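PDB 6MT7: long form salivary protein D7L from Phlebotomus duboscqi, which binds and sequesters cysteinyl leukotrienes and a thromboxane A2 analogue, blunting the host response and platelet aggregation while female sand flies feed on blood. Local coordinates for residues A[75-80]-A[113-118]; A[5-10]-A[124-129]. All coordinates share one frame; numbering follows the deposited sequence.

In the fold
Starting at the N terminus, the chain enters helix 8-21, whose first turn forms one side of contact 2. It then runs through helices 28-32, 40-52 and 65-74 to the loop 75-80, the first side of contact 1. Helices 83-86, 94-106 and 109-115 follow, and the end of the last of these closes contact 1. After a short turn, helix 120-128 comes back to the start of helix 8-21 and closes contact 2, so the smaller loop is nested inside the larger. Tyr117 joins the two, its ring lying against Ala8 and, edge-to-face, near Trp126. Together the contacts gather four helix ends on one side of the ligand-binding, odorant-binding-protein-like part of the fold.

Contact 1: residues A[75-80]-A[113-118]; sequences RSVAIP and RTAFYG
Arg75, where the chain leaves helical geometry after helix 65-74, reaches across to the end of helix 109-115 and illustrates how one arginine can serve a helix terminus and an aromatic ring together. Its CG rests on the carbonyl of Ala115, 3.4 Å from Ala115 O. Bends at chi2 (-84°) and chi3 (-58°) then fold the chain back, bringing the guanidinium side-on to Thr114 O. NE and NH2 of Arg75 both donate to Thr114 O, at 3.2 Å and 2.9 Å, approaching from the same face of its carbonyl plane; the shorter bond is also the straighter. The oxygen lies close to the guanidinium plane, which leaves the flat face for Tyr117. There the two groups stack with planes only 12° apart and centres 4.2 Å apart, NE sitting above the ring but offset toward its rim. Two bonds at the edge and a ring over one face thus fix the rotation of the guanidinium.

Ser76, with positive phi, is the C-prime residue of a Schellman motif, in which Val77 N bonds to Phe72 O and Ser76 N to Asn73 O. The Val77 side chain points at the other segment, and its CG2 branch meets Thr114 CG2 at 3.7 Å. That methyl is the apolar branch of the threonine, whose OG1 is bonded to Asn110 O within its own helix.

Neighbouring Phe116 turns away to touch the Triton X-100 fragment in the ligand pocket, and Gly118 probably belongs, by similarity, to the leukotriene C4 site. Beside that pocket, a Schellman-terminated helix is joined to the end of helix 109-115 by a side-on arginine grip and a guanidinium-tyrosine stack.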
ATOM      1  N   ARG A  75      -2.395  -4.472 -17.728  1.00 10.99           N
ATOM      2  CA  ARG A  75      -1.351  -5.485 -17.736  1.00 10.46           C
ATOM      3  C   ARG A  75      -1.545  -6.533 -18.829  1.00 12.98           C
ATOM      4  O   ARG A  75      -0.793  -7.514 -18.865  1.00 13.95           O
ATOM      5  CB  ARG A  75      -1.290  -6.174 -16.370  1.00 11.07           C
ATOM      6  CG  ARG A  75      -1.042  -5.214 -15.206  1.00 10.34           C
ATOM      7  CD  ARG A  75       0.429  -4.921 -15.018  1.00 13.37           C
ATOM      8  NE  ARG A  75       1.174  -6.150 -14.789  1.00 11.90           N
ATOM      9  CZ  ARG A  75       2.131  -6.610 -15.587  1.00 14.30           C
ATOM     10  NH1 ARG A  75       2.487  -5.938 -16.678  1.00 18.21           N
ATOM     11  NH2 ARG A  75       2.737  -7.751 -15.293  1.00 12.51           N
ATOM     12  N   SER A  76      -2.538  -6.353 -19.707  1.00 13.63           N
ATOM     13  CA  SER A  76      -2.847  -7.302 -20.783  1.00 19.52           C
ATOM     14  C   SER A  76      -3.133  -8.706 -20.251  1.00 14.73           C
ATOM     15  O   SER A  76      -2.672  -9.702 -20.813  1.00 16.58           O
ATOM     16  CB  SER A  76      -1.733  -7.344 -21.836  1.00 16.70           C
ATOM     17  OG  SER A  76      -1.403  -6.047 -22.314  1.00 19.16           O
ATOM     18  N   VAL A  77      -3.899  -8.789 -19.164  1.00 10.47           N
ATOM     19  CA  VAL A  77      -4.385 -10.050 -18.613  1.00 11.53           C
ATOM     20  C   VAL A  77      -5.893 -10.102 -18.811  1.00 17.59           C
ATOM     21  O   VAL A  77      -6.599  -9.130 -18.512  1.00 11.14           O
ATOM     22  CB  VAL A  77      -4.038 -10.204 -17.119  1.00 10.01           C
ATOM     23  CG1 VAL A  77      -4.449 -11.584 -16.622  1.00 12.78           C
ATOM     24  CG2 VAL A  77      -2.551  -9.968 -16.871  1.00 16.66           C
ATOM     25  N   ALA A  78      -6.386 -11.244 -19.286  1.00 20.78           N
ATOM     26  CA  ALA A  78      -7.818 -11.416 -19.498  1.00 22.50           C
ATOM     27  C   ALA A  78      -8.592 -11.199 -18.207  1.00 17.06           C
ATOM     28  O   ALA A  78      -8.176 -11.627 -17.129  1.00 18.44           O
ATOM     29  CB  ALA A  78      -8.106 -12.816 -20.047  1.00 23.94           C
ATOM     30  N   ILE A  79      -9.733 -10.529 -18.315  1.00 18.42           N
ATOM     31  CA  ILE A  79     -10.611 -10.338 -17.165  1.00 16.79           C
ATOM     32  C   ILE A  79     -11.099 -11.695 -16.677  1.00 15.08           C
ATOM     33  O   ILE A  79     -11.698 -12.449 -17.455  1.00 17.63           O
ATOM     34  CB  ILE A  79     -11.801  -9.430 -17.512  1.00 21.13           C
ATOM     35  CG1 ILE A  79     -11.302  -8.092 -18.063  1.00 29.48           C
ATOM     36  CG2 ILE A  79     -12.686  -9.232 -16.279  1.00 21.61           C
ATOM     37  CD1 ILE A  79     -10.419  -7.343 -17.113  1.00 27.10           C
ATOM     38  N   PRO A  80     -10.893 -12.044 -15.412  1.00 21.02           N
ATOM     39  CA  PRO A  80     -11.301 -13.370 -14.941  1.00 27.51           C
ATOM     40  C   PRO A  80     -12.809 -13.479 -14.758  1.00 26.45           C
ATOM     41  O   PRO A  80     -13.541 -12.488 -14.709  1.00 15.79           O
ATOM     42  CB  PRO A  80     -10.563 -13.517 -13.608  1.00 31.26           C
ATOM     43  CG  PRO A  80     -10.247 -12.141 -13.177  1.00 27.88           C
ATOM     44  CD  PRO A  80     -10.177 -11.267 -14.385  1.00 25.98           C
ATOM     45  N   ARG A 113      -1.310 -12.829  -9.880  1.00  7.96           N
ATOM     46  CA  ARG A 113       0.099 -12.527  -9.651  1.00  7.91           C
ATOM     47  C   ARG A 113       0.687 -11.753 -10.827  1.00  8.85           C
ATOM     48  O   ARG A 113       1.473 -10.813 -10.633  1.00  7.82           O
ATOM     49  CB  ARG A 113       0.876 -13.820  -9.385  1.00  8.16           C
ATOM     50  CG  ARG A 113       0.450 -14.476  -8.075  1.00  8.28           C
ATOM     51  CD  ARG A 113       1.252 -15.741  -7.777  1.00  9.80           C
ATOM     52  NE  ARG A 113       2.670 -15.437  -7.631  1.00 13.37           N
ATOM     53  CZ  ARG A 113       3.606 -16.352  -7.428  1.00 19.57           C
ATOM     54  NH1 ARG A 113       3.262 -17.627  -7.348  1.00 21.95           N
ATOM     55  NH2 ARG A 113       4.878 -15.992  -7.301  1.00 14.83           N
ATOM     56  N   THR A 114       0.288 -12.102 -12.054  1.00  8.29           N
ATOM     57  CA  THR A 114       0.753 -11.336 -13.210  1.00  8.38           C
ATOM     58  C   THR A 114       0.274  -9.888 -13.135  1.00  8.07           C
ATOM     59  O   THR A 114       1.054  -8.947 -13.312  1.00  7.95           O
ATOM     60  CB  THR A 114       0.266 -11.978 -14.512  1.00  8.78           C
ATOM     61  OG1 THR A 114       0.770 -13.321 -14.629  1.00 11.27           O
ATOM     62  CG2 THR A 114       0.735 -11.150 -15.716  1.00 10.80           C
ATOM     63  N   ALA A 115      -1.020  -9.693 -12.882  1.00  7.97           N
ATOM     64  CA  ALA A 115      -1.584  -8.347 -12.904  1.00  7.75           C
ATOM     65  C   ALA A 115      -1.038  -7.471 -11.784  1.00  7.42           C
ATOM     66  O   ALA A 115      -0.903  -6.254 -11.963  1.00  7.28           O
ATOM     67  CB  ALA A 115      -3.104  -8.423 -12.823  1.00  7.77           C
ATOM     68  N   PHE A 116      -0.684  -8.062 -10.643  1.00  7.31           N
ATOM     69  CA  PHE A 116      -0.254  -7.289  -9.488  1.00  7.18           C
ATOM     70  C   PHE A 116       1.224  -7.475  -9.180  1.00  9.01           C
ATOM     71  O   PHE A 116       1.645  -7.241  -8.041  1.00 10.94           O
ATOM     72  CB  PHE A 116      -1.121  -7.632  -8.276  1.00  7.40           C
ATOM     73  CG  PHE A 116      -2.513  -7.075  -8.383  1.00  6.84           C
ATOM     74  CD1 PHE A 116      -2.798  -5.792  -7.934  1.00 11.46           C
ATOM     75  CD2 PHE A 116      -3.513  -7.803  -9.012  1.00  7.03           C
ATOM     76  CE1 PHE A 116      -4.073  -5.263  -8.067  1.00  7.64           C
ATOM     77  CE2 PHE A 116      -4.786  -7.281  -9.146  1.00  7.02           C
ATOM     78  CZ  PHE A 116      -5.066  -6.015  -8.673  1.00  6.84           C
ATOM     79  N   TYR A 117       2.012  -7.875 -10.182  1.00  8.05           N
ATOM     80  CA  TYR A 117       3.474  -7.962 -10.077  1.00  7.39           C
ATOM     81  C   TYR A 117       3.905  -8.883  -8.941  1.00 11.04           C
ATOM     82  O   TYR A 117       4.901  -8.626  -8.263  1.00  9.62           O
ATOM     83  CB  TYR A 117       4.102  -6.576  -9.901  1.00  7.15           C
ATOM     84  CG  TYR A 117       3.801  -5.614 -11.035  1.00  7.14           C
ATOM     85  CD1 TYR A 117       4.496  -5.689 -12.234  1.00 11.31           C
ATOM     86  CD2 TYR A 117       2.829  -4.639 -10.903  1.00  6.96           C
ATOM     87  CE1 TYR A 117       4.225  -4.813 -13.269  1.00  9.57           C
ATOM     88  CE2 TYR A 117       2.549  -3.761 -11.927  1.00  7.47           C
ATOM     89  CZ  TYR A 117       3.258  -3.845 -13.104  1.00 11.97           C
ATOM     90  OH  TYR A 117       2.969  -2.965 -14.125  1.00 12.36           O
ATOM     91  N   GLY A 118       3.166  -9.975  -8.754  1.00  9.89           N
ATOM     92  CA  GLY A 118       3.451 -10.938  -7.713  1.00  8.84           C
ATOM     93  C   GLY A 118       4.342 -12.072  -8.176  1.00 15.53           C
ATOM     94  O   GLY A 118       4.408 -13.123  -7.536  1.00 15.81           O
TER

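Contact 2: residues A[5-10]-A[124-129]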
ATOM      1  N   PRO A   5      -3.287   2.304 -13.144  1.00 11.58           N
ATOM      2  CA  PRO A   5      -3.103   1.094 -12.327  1.00  9.96           C
ATOM      3  C   PRO A   5      -2.008   1.243 -11.276  1.00 10.47           C
ATOM      4  O   PRO A   5      -1.278   2.237 -11.262  1.00 11.19           O
ATOM      5  CB  PRO A   5      -2.704   0.038 -13.358  1.00 11.72           C
ATOM      6  CG  PRO A   5      -1.981   0.830 -14.423  1.00 16.54           C
ATOM      7  CD  PRO A   5      -2.724   2.150 -14.497  1.00 12.27           C
ATOM      8  N   ARG A   6      -1.911   0.247 -10.404  1.00  6.60           N
ATOM      9  CA  ARG A   6      -0.881   0.226  -9.373  1.00  7.20           C
ATOM     10  C   ARG A   6       0.403  -0.358  -9.938  1.00  7.36           C
ATOM     11  O   ARG A   6       0.376  -1.334 -10.693  1.00  8.34           O
ATOM     12  CB  ARG A   6      -1.355  -0.600  -8.176  1.00  6.32           C
ATOM     13  CG  ARG A   6      -2.744  -0.225  -7.664  1.00  6.31           C
ATOM     14  CD  ARG A   6      -2.846   1.242  -7.251  1.00  7.56           C
ATOM     15  NE  ARG A   6      -1.987   1.550  -6.104  1.00  6.94           N
ATOM     16  CZ  ARG A   6      -1.559   2.774  -5.807  1.00  7.63           C
ATOM     17  NH1 ARG A   6      -1.896   3.808  -6.580  1.00  6.61           N
ATOM     18  NH2 ARG A   6      -0.792   2.972  -4.730  1.00  9.26           N
ATOM     19  N   ASN A   7       1.539   0.250  -9.586  1.00  6.56           N
ATOM     20  CA  ASN A   7       2.800  -0.220 -10.132  1.00  6.46           C
ATOM     21  C   ASN A   7       3.413  -1.256  -9.189  1.00  7.20           C
ATOM     22  O   ASN A   7       2.861  -1.568  -8.133  1.00  6.38           O
ATOM     23  CB  ASN A   7       3.729   0.972 -10.440  1.00  6.42           C
ATOM     24  CG  ASN A   7       4.230   1.689  -9.197  1.00 10.50           C
ATOM     25  OD1 ASN A   7       4.498   1.073  -8.171  1.00  8.75           O
ATOM     26  ND2 ASN A   7       4.380   3.011  -9.297  1.00 10.81           N
ATOM     27  N   ALA A   8       4.570  -1.810  -9.570  1.00  6.58           N
ATOM     28  CA  ALA A   8       5.129  -2.931  -8.812  1.00  6.64           C
ATOM     29  C   ALA A   8       5.654  -2.510  -7.443  1.00  6.52           C
ATOM     30  O   ALA A   8       5.741  -3.341  -6.529  1.00  7.94           O
ATOM     31  CB  ALA A   8       6.249  -3.603  -9.609  1.00  7.21           C
ATOM     32  N   ASP A   9       6.067  -1.253  -7.296  1.00  6.89           N
ATOM     33  CA  ASP A   9       6.442  -0.759  -5.974  1.00  6.35           C
ATOM     34  C   ASP A   9       5.209  -0.577  -5.102  1.00  7.04           C
ATOM     35  O   ASP A   9       5.231  -0.867  -3.895  1.00  6.20           O
ATOM     36  CB  ASP A   9       7.198   0.563  -6.114  1.00  6.97           C
ATOM     37  CG  ASP A   9       7.513   1.210  -4.769  1.00  6.92           C
ATOM     38  OD1 ASP A   9       8.347   0.647  -4.039  1.00  7.43           O
ATOM     39  OD2 ASP A   9       6.930   2.273  -4.453  1.00  8.68           O
ATOM     40  N   GLN A  10       4.124  -0.094  -5.700  1.00  6.18           N
ATOM     41  CA  GLN A  10       2.911   0.166  -4.936  1.00  6.09           C
ATOM     42  C   GLN A  10       2.239  -1.130  -4.503  1.00  6.09           C
ATOM     43  O   GLN A  10       1.647  -1.194  -3.419  1.00  6.02           O
ATOM     44  CB  GLN A  10       1.957   1.020  -5.768  1.00  6.60           C
ATOM     45  CG  GLN A  10       2.468   2.448  -5.970  1.00  6.09           C
ATOM     46  CD  GLN A  10       1.709   3.195  -7.049  1.00  9.59           C
ATOM     47  OE1 GLN A  10       1.186   2.596  -8.002  1.00  7.11           O
ATOM     48  NE2 GLN A  10       1.636   4.511  -6.903  1.00 11.37           N
ATOM     49  N   ASP A 124      10.891  -7.634 -10.894  1.00 15.04           N
ATOM     50  CA  ASP A 124      12.261  -7.231 -11.209  1.00 20.36           C
ATOM     51  C   ASP A 124      12.321  -6.423 -12.497  1.00 21.53           C
ATOM     52  O   ASP A 124      13.023  -5.408 -12.571  1.00 22.94           O
ATOM     53  CB  ASP A 124      13.160  -8.460 -11.333  1.00 16.38           C
ATOM     54  CG  ASP A 124      13.415  -9.148 -10.005  1.00 23.14           C
ATOM     55  OD1 ASP A 124      12.873  -8.718  -8.965  1.00 25.08           O
ATOM     56  OD2 ASP A 124      14.173 -10.140 -10.009  1.00 26.12           O
ATOM     57  N   GLU A 125      11.597  -6.868 -13.528  1.00 13.17           N
ATOM     58  CA  GLU A 125      11.594  -6.142 -14.793  1.00 22.17           C
ATOM     59  C   GLU A 125      11.016  -4.747 -14.622  1.00 22.49           C
ATOM     60  O   GLU A 125      11.582  -3.774 -15.127  1.00 17.89           O
ATOM     61  CB  GLU A 125      10.820  -6.921 -15.858  1.00 18.58           C
ATOM     62  CG  GLU A 125      11.519  -8.208 -16.276  1.00 22.25           C
ATOM     63  CD  GLU A 125      10.748  -8.999 -17.314  1.00 34.63           C
ATOM     64  OE1 GLU A 125       9.563  -8.675 -17.558  1.00 35.71           O
ATOM     65  OE2 GLU A 125      11.326  -9.964 -17.868  1.00 44.06           O
ATOM     66  N   TRP A 126       9.902  -4.624 -13.896  1.00 16.15           N
ATOM     67  CA  TRP A 126       9.339  -3.301 -13.655  1.00  8.78           C
ATOM     68  C   TRP A 126      10.366  -2.385 -12.989  1.00 11.86           C
ATOM     69  O   TRP A 126      10.535  -1.230 -13.394  1.00 16.77           O
ATOM     70  CB  TRP A 126       8.068  -3.393 -12.792  1.00 11.28           C
ATOM     71  CG  TRP A 126       7.389  -2.064 -12.701  1.00 10.04           C
ATOM     72  CD1 TRP A 126       6.406  -1.582 -13.525  1.00 12.28           C
ATOM     73  CD2 TRP A 126       7.694  -1.002 -11.783  1.00 11.43           C
ATOM     74  NE1 TRP A 126       6.070  -0.298 -13.162  1.00 12.84           N
ATOM     75  CE2 TRP A 126       6.855   0.083 -12.103  1.00 12.31           C
ATOM     76  CE3 TRP A 126       8.604  -0.863 -10.728  1.00 12.33           C
ATOM     77  CZ2 TRP A 126       6.882   1.290 -11.392  1.00 13.31           C
ATOM     78  CZ3 TRP A 126       8.629   0.339 -10.021  1.00 11.37           C
ATOM     79  CH2 TRP A 126       7.771   1.391 -10.354  1.00  9.51           C
ATOM     80  N   PHE A 127      11.056  -2.881 -11.952  1.00 15.79           N
ATOM     81  CA  PHE A 127      11.983  -2.023 -11.209  1.00 14.64           C
ATOM     82  C   PHE A 127      13.191  -1.634 -12.050  1.00 18.39           C
ATOM     83  O   PHE A 127      13.648  -0.482 -11.995  1.00 16.92           O
ATOM     84  CB  PHE A 127      12.449  -2.711  -9.927  1.00 12.10           C
ATOM     85  CG  PHE A 127      11.518  -2.504  -8.766  1.00 12.03           C
ATOM     86  CD1 PHE A 127      11.580  -1.343  -8.009  1.00 13.42           C
ATOM     87  CD2 PHE A 127      10.572  -3.455  -8.451  1.00 14.46           C
ATOM     88  CE1 PHE A 127      10.711  -1.140  -6.950  1.00 13.68           C
ATOM     89  CE2 PHE A 127       9.707  -3.258  -7.391  1.00 13.37           C
ATOM     90  CZ  PHE A 127       9.785  -2.105  -6.638  1.00  8.75           C
ATOM     91  N   THR A 128      13.732  -2.580 -12.820  1.00 19.10           N
ATOM     92  CA  THR A 128      14.865  -2.256 -13.682  1.00 18.11           C
ATOM     93  C   THR A 128      14.487  -1.187 -14.694  1.00 18.39           C
ATOM     94  O   THR A 128      15.299  -0.312 -15.021  1.00 23.24           O
ATOM     95  CB  THR A 128      15.373  -3.511 -14.395  1.00 21.34           C
ATOM     96  OG1 THR A 128      15.829  -4.459 -13.423  1.00 24.66           O
ATOM     97  CG2 THR A 128      16.542  -3.158 -15.327  1.00 28.37           C
ATOM     98  N   GLN A 129      13.246  -1.221 -15.175  1.00 18.43           N
ATOM     99  CA  GLN A 129      12.762  -0.279 -16.175  1.00 21.33           C
ATOM    100  C   GLN A 129      12.188   1.005 -15.588  1.00 24.80           C
ATOM    101  O   GLN A 129      11.775   1.882 -16.354  1.00 30.51           O
ATOM    102  CB  GLN A 129      11.704  -0.954 -17.051  1.00 27.27           C
ATOM    103  CG  GLN A 129      12.244  -2.171 -17.781  1.00 34.70           C
ATOM    104  CD  GLN A 129      11.182  -2.900 -18.577  1.00 39.71           C
ATOM    105  OE1 GLN A 129      10.133  -2.339 -18.900  1.00 39.76           O
ATOM    106  NE2 GLN A 129      11.450  -4.161 -18.897  1.00 42.32           N
TER
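Ala8 and Trp126 mark the nearest approach of the two backbones, their CA atoms 6.4 Å apart where the first turn of helix 8-21 meets the last turns of helix 120-128. The contact is an example of an aromatic side chain laid across a helix N terminus. With CG anti to the backbone N (chi1 -172°), Trp126 extends its indole toward the start of helix 8-21, and one ring face receives the backbone there: Ala8 N stands 3.8 Å above the plane of the Trp126 ring, over its centre, with Asp9 N offset toward the rim. Ala8 CB packs near CG, CD2 and CE3 of Trp126, closest to CG at 3.6 Å. At the benzene side, Asn7 CB comes to 3.3 Å from Trp126 CZ2, and the amide plane of Asn7 is inclined by 37° to the indole.

Asn7 OD1 accepts from Gln10 N at 2.8 Å, a bond that helps place the amide beside the indole. In return Gln10 OE1 accepts from the backbone N of Asn7 at 2.9 Å along a nearly straight bond (168°), and the two bonds together make a capping box.

Phe127, the next residue, reaches the same turn with the far end of its ring: Phe127 CZ lies 3.7 Å from Asp9 CA, and the carboxylate of Asp9 stands almost perpendicular to the ring. The acid's two oxygens are engaged by Tyr231 and Arg166, so this corner also meets later parts of the chain. Phe127 touches Lys136, which by similarity probably contributes to binding thromboxane A2 and leukotriene C4. A capping box thus opens helix 8-21, and the indole face of Trp126 packs on that first turn, joining it to the end of helix 120-128.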